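Local coordinates for protein UTP--glucose-1-phosphate uridylyltransferase (Acinetobacter baumannii, PDB 6IKX) that catalyses the transfer of a uridylyl group from UTP to alpha-D-glucose 1-phosphate, making UDP-alpha-D-glucose and diphosphate, at residues L7-L12 with L128-L133; F16-K21 with G259-Y264; Q157-A162 with V207-L212; Y171-V176 with A200-S205. The protein carries 1 engineered substitution. All blocks are in the same frame, centred on the assembly; numbering follows the deposited sequence.

Contact 1. Residues L7-L12 with L128-L133. With SO4 (sulfate ion), chain G; EDO (1,2-ethanediol), chain K.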
loop_
_atom_site.group_PDB
_atom_site.type_symbol
_atom_site.label_atom_id
_atom_site.label_comp_id
_atom_site.label_asym_id
_atom_site.label_seq_id
_atom_site.Cartn_x
_atom_site.Cartn_y
_atom_site.Cartn_z
ATOM N N LEU A 7 -19.089 10.445 -1.114
ATOM C CA LEU A 7 -18.773 9.966 0.264
ATOM C C LEU A 7 -17.430 10.564 0.617
ATOM O O LEU A 7 -16.423 10.169 0.035
ATOM C CB LEU A 7 -18.663 8.451 0.382
ATOM C CG LEU A 7 -19.802 7.585 -0.123
ATOM C CD1 LEU A 7 -20.024 6.395 0.800
ATOM C CD2 LEU A 7 -21.079 8.377 -0.363
ATOM N N PRO A 8 -17.362 11.598 1.463
ATOM C CA PRO A 8 -16.090 12.265 1.739
ATOM C C PRO A 8 -15.385 11.427 2.810
ATOM O O PRO A 8 -15.893 11.420 3.872
ATOM C CB PRO A 8 -16.486 13.662 2.249
ATOM C CG PRO A 8 -17.982 13.713 2.051
ATOM C CD PRO A 8 -18.458 12.271 2.157
ATOM N N VAL A 9 -14.321 10.704 2.454
ATOM C CA VAL A 9 -13.665 9.667 3.322
ATOM C C VAL A 9 -12.142 9.935 3.411
ATOM O O VAL A 9 -11.383 8.979 3.548
ATOM C CB VAL A 9 -13.964 8.251 2.770
ATOM C CG1 VAL A 9 -15.449 7.916 2.784
ATOM C CG2 VAL A 9 -13.414 8.073 1.372
ATOM N N ALA A 10 -11.693 11.188 3.354
ATOM C CA ALA A 10 -10.255 11.561 3.390
ATOM C C ALA A 10 -9.775 11.958 4.796
ATOM O O ALA A 10 -8.579 12.248 4.898
ATOM C CB ALA A 10 -9.952 12.646 2.390
ATOM N N GLY A 11 -10.615 11.964 5.838
ATOM C CA GLY A 11 -10.180 12.240 7.236
ATOM C C GLY A 11 -9.042 11.318 7.664
ATOM O O GLY A 11 -8.866 10.328 6.964
ATOM N N LEU A 12 -8.256 11.621 8.714
ATOM C CA LEU A 12 -7.191 10.690 9.223
ATOM C C LEU A 12 -7.665 9.902 10.441
ATOM O O LEU A 12 -6.866 9.085 10.981
ATOM C CB LEU A 12 -5.925 11.471 9.550
ATOM C CG LEU A 12 -5.353 12.263 8.385
ATOM C CD1 LEU A 12 -3.894 12.583 8.622
ATOM C CD2 LEU A 12 -5.515 11.509 7.079
ATOM N N LEU A 128 -23.058 11.599 1.548
ATOM C CA LEU A 128 -23.158 10.652 2.700
ATOM C C LEU A 128 -21.872 10.852 3.501
ATOM O O LEU A 128 -20.794 10.603 2.915
ATOM C CB LEU A 128 -23.238 9.172 2.276
ATOM C CG LEU A 128 -24.400 8.651 1.411
ATOM C CD1 LEU A 128 -25.413 7.856 2.244
ATOM C CD2 LEU A 128 -25.079 9.735 0.596
ATOM N N LEU A 129 -21.964 11.348 4.726
ATOM C CA LEU A 129 -20.824 11.301 5.682
ATOM C C LEU A 129 -20.809 9.887 6.266
ATOM O O LEU A 129 -21.709 9.479 6.985
ATOM C CB LEU A 129 -20.973 12.356 6.778
ATOM C CG LEU A 129 -20.969 13.827 6.355
ATOM C CD1 LEU A 129 -20.345 14.678 7.447
ATOM C CD2 LEU A 129 -20.239 14.079 5.053
ATOM N N PRO A 130 -19.765 9.103 5.966
ATOM C CA PRO A 130 -19.720 7.683 6.325
ATOM C C PRO A 130 -19.350 7.322 7.777
ATOM O O PRO A 130 -19.461 6.193 8.131
ATOM C CB PRO A 130 -18.607 7.193 5.405
ATOM C CG PRO A 130 -17.643 8.372 5.424
ATOM C CD PRO A 130 -18.549 9.579 5.299
ATOM N N ASP A 131 -18.974 8.284 8.608
ATOM C CA ASP A 131 -18.792 8.043 10.065
ATOM C C ASP A 131 -20.181 7.897 10.703
ATOM O O ASP A 131 -20.256 7.371 11.802
ATOM C CB ASP A 131 -17.857 9.092 10.681
ATOM C CG ASP A 131 -17.970 10.486 10.070
ATOM O OD1 ASP A 131 -18.016 10.601 8.798
ATOM O OD2 ASP A 131 -18.015 11.456 10.861
ATOM N N VAL A 132 -21.260 8.270 10.005
ATOM C CA VAL A 132 -22.656 8.086 10.503
ATOM C C VAL A 132 -23.350 6.964 9.732
ATOM O O VAL A 132 -23.429 7.076 8.497
ATOM C CB VAL A 132 -23.472 9.386 10.435
ATOM C CG1 VAL A 132 -24.778 9.264 11.227
ATOM C CG2 VAL A 132 -22.633 10.555 10.931
ATOM N N LEU A 133 -23.805 5.935 10.465
ATOM C CA LEU A 133 -24.673 4.831 10.001
ATOM C C LEU A 133 -26.112 5.231 10.280
ATOM O O LEU A 133 -26.302 5.827 11.323
ATOM C CB LEU A 133 -24.323 3.566 10.783
ATOM C CG LEU A 133 -22.910 3.013 10.575
ATOM C CD1 LEU A 133 -22.889 1.532 10.860
ATOM C CD2 LEU A 133 -22.383 3.274 9.170
HETATM S S SO4 G . -13.143 14.571 4.968
HETATM O O1 SO4 G . -13.036 13.379 5.783
HETATM O O2 SO4 G . -13.230 14.178 3.578
HETATM O O3 SO4 G . -11.984 15.406 5.154
HETATM O O4 SO4 G . -14.313 15.324 5.353
HETATM C C1 EDO K . -4.334 8.200 9.568
HETATM O O1 EDO K . -5.060 7.364 10.528
HETATM C C2 EDO K . -3.335 7.591 8.616
HETATM O O2 EDO K . -2.438 8.546 8.007
#

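Contact 2. Residues F16-K21 with G259-Y264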
loop_
_atom_site.group_PDB
_atom_site.type_symbol
_atom_site.label_atom_id
_atom_site.label_comp_id
_atom_site.label_asym_id
_atom_site.label_seq_id
_atom_site.Cartn_x
_atom_site.Cartn_y
_atom_site.Cartn_z
ATOM N N PHE A 16 -11.622 7.937 17.295
ATOM C CA PHE A 16 -11.491 6.452 17.197
ATOM C C PHE A 16 -10.041 6.181 16.859
ATOM O O PHE A 16 -9.749 5.436 15.974
ATOM C CB PHE A 16 -12.457 5.806 16.172
ATOM C CG PHE A 16 -12.981 4.480 16.556
ATOM C CD1 PHE A 16 -12.490 3.806 17.632
ATOM C CD2 PHE A 16 -13.978 3.912 15.815
ATOM C CE1 PHE A 16 -12.991 2.585 17.970
ATOM C CE2 PHE A 16 -14.479 2.691 16.142
ATOM C CZ PHE A 16 -13.985 2.028 17.225
ATOM N N LEU A 17 -9.137 6.729 17.652
ATOM C CA LEU A 17 -7.740 6.694 17.278
ATOM C C LEU A 17 -6.820 5.534 17.266
ATOM O O LEU A 17 -6.052 5.462 16.316
ATOM C CB LEU A 17 -6.966 7.892 17.735
ATOM C CG LEU A 17 -5.847 8.121 16.735
ATOM C CD1 LEU A 17 -6.291 7.945 15.309
ATOM C CD2 LEU A 17 -5.318 9.509 16.894
ATOM N N PRO A 18 -6.797 4.674 18.266
ATOM C CA PRO A 18 -5.885 3.535 18.149
ATOM C C PRO A 18 -6.353 2.708 16.922
ATOM O O PRO A 18 -5.571 2.433 16.056
ATOM C CB PRO A 18 -5.986 2.821 19.489
ATOM C CG PRO A 18 -6.995 3.533 20.264
ATOM C CD PRO A 18 -7.464 4.757 19.560
ATOM N N ALA A 19 -7.648 2.460 16.812
ATOM C CA ALA A 19 -8.263 1.611 15.750
ATOM C C ALA A 19 -7.976 2.142 14.342
ATOM O O ALA A 19 -7.749 1.309 13.488
ATOM C CB ALA A 19 -9.749 1.471 15.935
ATOM N N SER A 20 -7.935 3.464 14.149
ATOM C CA SER A 20 -7.827 4.166 12.842
ATOM C C SER A 20 -6.386 4.529 12.560
ATOM O O SER A 20 -6.141 5.348 11.621
ATOM C CB SER A 20 -8.637 5.435 12.828
ATOM O OG SER A 20 -9.817 5.307 13.618
ATOM N N LYS A 21 -5.470 4.062 13.397
ATOM C CA LYS A 21 -4.072 4.519 13.283
ATOM C C LYS A 21 -3.550 4.035 11.959
ATOM O O LYS A 21 -2.928 4.827 11.238
ATOM C CB LYS A 21 -3.167 3.999 14.405
ATOM C CG LYS A 21 -1.703 4.391 14.213
ATOM C CD LYS A 21 -0.727 3.699 15.132
ATOM C CE LYS A 21 0.680 4.121 14.781
ATOM N NZ LYS A 21 1.670 3.507 15.688
ATOM N N GLY A 259 -17.520 7.497 14.251
ATOM C CA GLY A 259 -16.405 8.421 14.524
ATOM C C GLY A 259 -16.105 8.540 16.013
ATOM O O GLY A 259 -14.995 8.997 16.333
ATOM N N SER A 260 -17.052 8.167 16.891
ATOM C CA SER A 260 -16.933 8.275 18.373
ATOM C C SER A 260 -17.106 6.895 19.053
ATOM O O SER A 260 -18.254 6.362 19.056
ATOM C CB SER A 260 -17.923 9.265 18.900
ATOM O OG SER A 260 -18.997 8.589 19.533
ATOM N N LYS A 261 -16.020 6.376 19.655
ATOM C CA LYS A 261 -15.883 5.030 20.300
ATOM C C LYS A 261 -17.181 4.532 20.981
ATOM O O LYS A 261 -17.488 3.325 20.860
ATOM C CB LYS A 261 -14.697 5.047 21.276
ATOM C CG LYS A 261 -13.326 5.206 20.617
ATOM C CD LYS A 261 -12.147 5.283 21.576
ATOM C CE LYS A 261 -10.823 5.523 20.863
ATOM N NZ LYS A 261 -9.650 5.441 21.776
ATOM N N LEU A 262 -17.961 5.364 21.670
ATOM C CA LEU A 262 -19.200 4.852 22.345
ATOM C C LEU A 262 -20.382 4.628 21.362
ATOM O O LEU A 262 -21.184 3.688 21.565
ATOM C CB LEU A 262 -19.581 5.822 23.462
ATOM C CG LEU A 262 -20.397 5.207 24.591
ATOM C CD1 LEU A 262 -19.605 4.116 25.324
ATOM C CD2 LEU A 262 -20.852 6.290 25.560
ATOM N N GLY A 263 -20.521 5.468 20.341
ATOM C CA GLY A 263 -21.528 5.307 19.285
ATOM C C GLY A 263 -21.131 4.204 18.325
ATOM O O GLY A 263 -22.025 3.649 17.717
ATOM N N TYR A 264 -19.836 3.918 18.177
ATOM C CA TYR A 264 -19.337 2.671 17.541
ATOM C C TYR A 264 -19.850 1.443 18.312
ATOM O O TYR A 264 -20.614 0.636 17.724
ATOM C CB TYR A 264 -17.815 2.695 17.414
ATOM C CG TYR A 264 -17.205 1.376 17.016
ATOM C CD1 TYR A 264 -17.333 0.892 15.720
ATOM C CD2 TYR A 264 -16.534 0.594 17.956
ATOM C CE1 TYR A 264 -16.813 -0.346 15.369
ATOM C CE2 TYR A 264 -15.955 -0.609 17.599
ATOM C CZ TYR A 264 -16.123 -1.087 16.315
ATOM O OH TYR A 264 -15.578 -2.278 15.998
#

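Contact 3. Residues Q157-A162 with V207-L212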
loop_
_atom_site.group_PDB
_atom_site.type_symbol
_atom_site.label_atom_id
_atom_site.label_comp_id
_atom_site.label_asym_id
_atom_site.label_seq_id
_atom_site.Cartn_x
_atom_site.Cartn_y
_atom_site.Cartn_z
ATOM N N GLN A 157 -32.057 19.375 0.445
ATOM C CA GLN A 157 -32.470 18.618 1.645
ATOM C C GLN A 157 -31.249 18.475 2.559
ATOM O O GLN A 157 -30.130 18.148 2.061
ATOM C CB GLN A 157 -33.082 17.275 1.230
ATOM C CG GLN A 157 -34.253 17.396 0.245
ATOM C CD GLN A 157 -35.505 18.024 0.832
ATOM O OE1 GLN A 157 -36.016 17.606 1.887
ATOM N NE2 GLN A 157 -36.008 19.057 0.155
ATOM N N ILE A 158 -31.455 18.785 3.833
ATOM C CA ILE A 158 -30.512 18.511 4.953
ATOM C C ILE A 158 -31.214 17.538 5.904
ATOM O O ILE A 158 -32.261 17.885 6.492
ATOM C CB ILE A 158 -30.062 19.811 5.636
ATOM C CG1 ILE A 158 -29.017 20.572 4.823
ATOM C CG2 ILE A 158 -29.531 19.536 7.020
ATOM C CD1 ILE A 158 -29.512 21.198 3.555
ATOM N N MET A 159 -30.698 16.320 6.021
ATOM C CA MET A 159 -31.293 15.336 6.962
ATOM C C MET A 159 -30.989 15.802 8.399
ATOM O O MET A 159 -29.847 16.248 8.651
ATOM C CB MET A 159 -30.772 13.917 6.701
ATOM C CG MET A 159 -31.481 12.855 7.549
ATOM S SD MET A 159 -31.022 11.143 7.218
ATOM C CE MET A 159 -31.312 11.057 5.453
ATOM N N VAL A 160 -32.002 15.757 9.270
ATOM C CA VAL A 160 -31.927 16.154 10.709
ATOM C C VAL A 160 -32.639 15.103 11.562
ATOM O O VAL A 160 -33.446 14.321 11.025
ATOM C CB VAL A 160 -32.532 17.546 10.971
ATOM C CG1 VAL A 160 -31.813 18.627 10.187
ATOM C CG2 VAL A 160 -34.030 17.610 10.696
ATOM N N GLU A 161 -32.368 15.097 12.861
ATOM C CA GLU A 161 -33.022 14.147 13.797
ATOM C C GLU A 161 -33.175 14.811 15.166
ATOM O O GLU A 161 -32.202 15.439 15.634
ATOM C CB GLU A 161 -32.230 12.846 13.781
ATOM C CG GLU A 161 -31.581 12.483 15.076
ATOM C CD GLU A 161 -30.844 11.170 14.979
ATOM O OE1 GLU A 161 -31.497 10.090 15.031
ATOM O OE2 GLU A 161 -29.626 11.243 14.803
ATOM N N ALA A 162 -34.375 14.724 15.745
ATOM C CA ALA A 162 -34.692 15.189 17.117
ATOM C C ALA A 162 -33.670 14.586 18.096
ATOM O O ALA A 162 -33.468 13.354 18.049
ATOM C CB ALA A 162 -36.103 14.775 17.468
ATOM N N VAL A 207 -27.472 15.484 10.494
ATOM C CA VAL A 207 -26.994 14.082 10.651
ATOM C C VAL A 207 -25.792 13.807 9.728
ATOM O O VAL A 207 -24.974 12.960 10.097
ATOM C CB VAL A 207 -28.168 13.137 10.422
ATOM C CG1 VAL A 207 -27.704 11.710 10.237
ATOM C CG2 VAL A 207 -29.166 13.254 11.562
ATOM N N GLY A 208 -25.646 14.501 8.595
ATOM C CA GLY A 208 -24.609 14.176 7.594
ATOM C C GLY A 208 -25.158 13.396 6.400
ATOM O O GLY A 208 -24.425 12.499 5.852
ATOM N N ARG A 209 -26.393 13.726 5.995
ATOM C CA ARG A 209 -27.020 13.311 4.718
ATOM C C ARG A 209 -27.573 14.560 4.023
ATOM O O ARG A 209 -28.285 15.347 4.639
ATOM C CB ARG A 209 -28.099 12.245 4.956
ATOM C CG ARG A 209 -27.602 10.973 5.638
ATOM C CD ARG A 209 -26.706 10.120 4.747
ATOM N NE ARG A 209 -26.389 8.819 5.348
ATOM C CZ ARG A 209 -25.274 8.518 6.031
ATOM N NH1 ARG A 209 -24.327 9.411 6.252
ATOM N NH2 ARG A 209 -25.109 7.303 6.489
ATOM N N TYR A 210 -27.225 14.737 2.761
ATOM C CA TYR A 210 -27.596 15.921 1.962
ATOM C C TYR A 210 -27.987 15.456 0.557
ATOM O O TYR A 210 -27.440 14.473 0.032
ATOM C CB TYR A 210 -26.456 16.942 1.896
ATOM C CG TYR A 210 -25.834 17.329 3.217
ATOM C CD1 TYR A 210 -25.010 16.453 3.925
ATOM C CD2 TYR A 210 -26.043 18.582 3.755
ATOM C CE1 TYR A 210 -24.438 16.813 5.137
ATOM C CE2 TYR A 210 -25.452 18.965 4.949
ATOM C CZ TYR A 210 -24.642 18.082 5.639
ATOM O OH TYR A 210 -24.067 18.481 6.799
ATOM N N VAL A 211 -28.949 16.159 -0.026
ATOM C CA VAL A 211 -29.166 16.204 -1.497
ATOM C C VAL A 211 -29.085 17.673 -1.874
ATOM O O VAL A 211 -29.760 18.446 -1.229
ATOM C CB VAL A 211 -30.510 15.575 -1.867
ATOM C CG1 VAL A 211 -30.641 15.425 -3.371
ATOM C CG2 VAL A 211 -30.702 14.262 -1.138
ATOM N N LEU A 212 -28.206 18.011 -2.809
ATOM C CA LEU A 212 -27.790 19.386 -3.165
ATOM C C LEU A 212 -27.806 19.486 -4.679
ATOM O O LEU A 212 -27.615 18.497 -5.382
ATOM C CB LEU A 212 -26.366 19.670 -2.676
ATOM C CG LEU A 212 -26.053 19.363 -1.217
ATOM C CD1 LEU A 212 -24.552 19.430 -0.988
ATOM C CD2 LEU A 212 -26.762 20.316 -0.274
HETATM O O HOH W 1 -27.610 16.170 7.245
#

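Contact 4. Residues Y171-V176 with A200-S205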
loop_
_atom_site.group_PDB
_atom_site.type_symbol
_atom_site.label_atom_id
_atom_site.label_comp_id
_atom_site.label_asym_id
_atom_site.label_seq_id
_atom_site.Cartn_x
_atom_site.Cartn_y
_atom_site.Cartn_z
ATOM N N TYR A 171 -24.325 19.568 18.759
ATOM C CA TYR A 171 -24.746 19.343 17.358
ATOM C C TYR A 171 -24.726 20.655 16.585
ATOM O O TYR A 171 -24.821 21.718 17.214
ATOM C CB TYR A 171 -26.124 18.677 17.338
ATOM C CG TYR A 171 -26.190 17.341 18.035
ATOM C CD1 TYR A 171 -25.731 16.186 17.428
ATOM C CD2 TYR A 171 -26.710 17.236 19.311
ATOM C CE1 TYR A 171 -25.796 14.956 18.065
ATOM C CE2 TYR A 171 -26.763 16.022 19.974
ATOM C CZ TYR A 171 -26.311 14.875 19.346
ATOM O OH TYR A 171 -26.379 13.683 20.010
ATOM N N GLY A 172 -24.532 20.571 15.265
ATOM C CA GLY A 172 -25.117 21.538 14.317
ATOM C C GLY A 172 -26.628 21.423 14.409
ATOM O O GLY A 172 -27.100 20.269 14.393
ATOM N N ILE A 173 -27.346 22.537 14.603
ATOM C CA ILE A 173 -28.828 22.566 14.820
ATOM C C ILE A 173 -29.475 23.469 13.761
ATOM O O ILE A 173 -28.987 24.596 13.581
ATOM C CB ILE A 173 -29.155 23.059 16.240
ATOM C CG1 ILE A 173 -28.711 22.055 17.304
ATOM C CG2 ILE A 173 -30.638 23.396 16.362
ATOM C CD1 ILE A 173 -29.791 21.071 17.766
ATOM N N VAL A 174 -30.571 23.036 13.135
ATOM C CA VAL A 174 -31.212 23.846 12.055
ATOM C C VAL A 174 -32.189 24.853 12.670
ATOM O O VAL A 174 -32.844 24.566 13.679
ATOM C CB VAL A 174 -31.893 22.984 10.980
ATOM C CG1 VAL A 174 -30.854 22.236 10.170
ATOM C CG2 VAL A 174 -32.942 22.035 11.543
ATOM N N ASP A 175 -32.237 26.011 12.036
ATOM C CA ASP A 175 -33.267 27.069 12.160
ATOM C C ASP A 175 -34.504 26.685 11.329
ATOM O O ASP A 175 -34.477 26.834 10.104
ATOM C CB ASP A 175 -32.629 28.377 11.680
ATOM C CG ASP A 175 -33.387 29.628 12.051
ATOM O OD1 ASP A 175 -34.103 29.554 13.040
ATOM O OD2 ASP A 175 -33.233 30.661 11.337
ATOM N N VAL A 176 -35.577 26.230 11.960
ATOM C CA VAL A 176 -36.899 26.075 11.294
ATOM C C VAL A 176 -37.976 26.782 12.130
ATOM O O VAL A 176 -37.725 27.020 13.290
ATOM C CB VAL A 176 -37.189 24.584 11.052
ATOM C CG1 VAL A 176 -36.240 24.051 9.992
ATOM C CG2 VAL A 176 -37.106 23.752 12.314
ATOM N N ALA A 200 -31.148 27.241 21.577
ATOM C CA ALA A 200 -31.156 26.454 20.316
ATOM C C ALA A 200 -32.397 26.797 19.494
ATOM O O ALA A 200 -33.510 26.809 20.020
ATOM C CB ALA A 200 -31.091 24.967 20.597
ATOM N N PRO A 201 -32.238 27.095 18.182
ATOM C CA PRO A 201 -33.371 27.415 17.313
ATOM C C PRO A 201 -34.404 26.295 17.171
ATOM O O PRO A 201 -35.489 26.615 16.779
ATOM C CB PRO A 201 -32.794 27.659 15.917
ATOM C CG PRO A 201 -31.285 27.489 16.046
ATOM C CD PRO A 201 -30.947 27.241 17.502
ATOM N N SER A 202 -34.004 25.050 17.450
ATOM C CA SER A 202 -34.840 23.823 17.451
ATOM C C SER A 202 -34.096 22.709 18.204
ATOM O O SER A 202 -32.983 22.969 18.704
ATOM C CB SER A 202 -35.167 23.398 16.045
ATOM O OG SER A 202 -34.073 22.727 15.441
ATOM N N ASN A 203 -34.662 21.497 18.247
ATOM C CA ASN A 203 -33.957 20.295 18.765
ATOM C C ASN A 203 -33.569 19.371 17.596
ATOM O O ASN A 203 -33.354 18.155 17.837
ATOM C CB ASN A 203 -34.816 19.562 19.793
ATOM C CG ASN A 203 -36.008 18.906 19.143
ATOM O OD1 ASN A 203 -36.390 19.275 18.035
ATOM N ND2 ASN A 203 -36.580 17.925 19.811
ATOM N N LEU A 204 -33.463 19.927 16.382
ATOM C CA LEU A 204 -33.254 19.179 15.109
ATOM C C LEU A 204 -31.769 19.256 14.695
ATOM O O LEU A 204 -31.314 20.357 14.269
ATOM C CB LEU A 204 -34.195 19.727 14.018
ATOM C CG LEU A 204 -35.708 19.516 14.230
ATOM C CD1 LEU A 204 -36.492 19.842 12.966
ATOM C CD2 LEU A 204 -36.059 18.098 14.677
ATOM N N SER A 205 -31.047 18.121 14.791
ATOM C CA SER A 205 -29.573 18.026 14.573
ATOM C C SER A 205 -29.271 17.615 13.128
ATOM O O SER A 205 -29.981 16.768 12.615
ATOM C CB SER A 205 -28.929 17.084 15.552
ATOM O OG SER A 205 -29.068 15.727 15.145
#

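Contact 1. Residues L7-L12 with L128-L133
P8 and P130 meet beside the nucleotide site of this GT-A-type nucleotidyltransferase, where strand 4-8 runs into the glycine-rich loop that follows and contains A10 and G11. P8, A10, G11, L12 and D131 are binding residues for UTP or UDP-glucose, or for both. The two segments leave neighbouring parallel strands of the central sheet, with the CA atoms of L7 and L128 5.1 Å apart. No classical hydrogen bond joins them within this span. Instead L128 O receives a CH...O contact from L7 CA at 3.4 Å, with 162° at the hydrogen, and P8 CD presses on the same oxygen at 3.0 Å. The L7 and L128 side chains extend in parallel. With L7 CG beside its backbone N (chi1 -53°), its branch CD2 comes to 3.5 Å from L128 CB. The P8 ring and the L129 side chain meet almost perpendicularly, P8 CG 3.8 Å from L129 CD2. V9 CG1 is packed tightly on the P130 ring, 3.5 Å from P130 CG. The 129-132 segment is a type I turn. On the loop side, a sulfate ion, probably from the crystallisation liquor, accepts a weak bond from G11 N to its O1 at 2.8 Å and another weak one from A10 N to O2. Its place is consistent with a phosphate-binding position. The contact is thus apolar packing plus C-H...O approaches to L128 O; P8 and P130, being prolines, have no N-H to donate, while backbone N-H groups of the adjoining loop serve the anion.

Contact 2. Residues F16-K21 with G259-Y264
F16 and K261 have their CA atoms 5.6 Å apart, the nearest approach of two backbones that exchange no hydrogen bond. F16 has a positive phi of 61° and leads into a type I turn from P18 to K21. The other segment runs into helix 261-273, with Y264 N bonding S260 O at 3.0 Å. The contact thus joins the loop after strand 4-8 to that helix, with G259 close to the UTP-binding residues R15 and D131. The F16 ring fills the angle between the side chains of K261 and Y264. K261 crosses it obliquely, CG being 3.4 Å from F16 CD1, while K261 CA stands over a face of the ring. Y264 comes from the helix with CG opposite its own backbone N (chi1 169°), and its ring meets that of F16 obliquely, the planes at 58°, though their closest carbons are modelled too near each other and the exact spacing is doubtful. Beyond the phenylalanine, K261 runs on fully extended, its CE 3.7 Å and its NZ 3.2 Å from P18 CD. Y264 OH is bonded to T29 O, tying down the far end of its ring. V31 of a second subunit packs on both rings. The lysine plays two parts: its methylenes extend the apolar surface around F16 and P18, while its ammonium group makes a long, weak ion pair with D32 of the second subunit.

Contact 3. Residues Q157-A162 with V207-L212
M159 and R209 run along each other from adjacent strands of the central sheet. M159 is extended to SD (chi1 and chi2 both anti, chi2 176°) and then bends at its last torsion (chi3 -54°), folding CE back to 3.5 Å from R209 CB. R209 starts alongside but turns away at chi2, so only its CB and CG lie against the methionine, with CG 3.8 Å from M159 SD. I158 and Y210, a non-hydrogen-bonded pair, project from the sheet face opposite to that of Q157 and V211. There I158 CG1 reaches the tyrosine ring obliquely at CD2, 3.7 Å away. Farther along, E161 and V207 cross at about a right angle, E161 CB lying 3.8 Å from V207 CG2. The strands beneath are antiparallel at 168°, and Q157 and V211 exchange both bonds of a hydrogen-bonded pair. M159 N then donates to R209 O at 2.9 Å, but M159 O takes V207 N at 3.1 Å, from above the carbonyl plane, next to the corner the chain turns at G208. A water fills in, donating to M159 O and R209 O and accepting from G208 N at 2.9 Å. The guanidinium group of R209 reaches back in its own plane to G208 O, with NH1 at 3.1 Å; NH1 also bonds L129 O, while NH2 bonds V132 O and forms a salt bridge with E42. The buried arginine therefore spends its hydrocarbon stem on methionine and its charge on carbonyls and a carboxylate, which probably stabilises the cation and fixes its rotation at the corner.

Contact 4. Residues Y171-V176 with A200-S205
Y171 sets CB 3.7 Å from S205 CB where strand 172-175 begins to cross the start of strand 204-207, the end-to-end directions being 126° apart. The junction combines a single beta bridge, I173 with S205, and an ST turn at S202. Next comes G172, a UDP-glucose-binding residue, whose O receives a CH...O contact from S205 CA at 3.3 Å. I173 brings its CG2 branch to within 3.3 Å of S202 O, with the P201 ring also against it. V174 is held at both backbone polar atoms. Its N donates to L204 O at 3.0 Å, nearly in line with the carbonyl (C=O...N angle 173°), and its O accepts S202 OG in the carbonyl plane. V174 CG2 lies 3.6 Å from L204 CB, the two side chains slanting past each other. The carboxylate of D175 bends back so that OD1 lies 3.7 Å from P201 CB. V176 comes last, its side chain roughly perpendicular to that of L204, with V176 CG2 against L204 CD1. S202 OG, placed between its own backbone N and carbonyl carbon (chi1 79°), serves twice: it donates to V174 O at 2.8 Å and accepts L204 N at 3.0 Å.

From the N terminus, strand 4-8 and its glycine-rich loop open contact 1, closed when residues 128-133 return beside them. Residues 16-21 open contact 2 before that closure, so the two cross; contact 2 ends only at 259-264, joining the loop after the first strand to the start of helix 261-273. Contact 3 begins after contact 1 is complete and encloses contact 4, and both fall within the long span of contact 2. D131 CB packs on G259 N, joining contacts 1 and 2. Contact 3 reaches the 129-132 turn of contact 1, and a probable bond from E161 N to S205 O connects contacts 3 and 4.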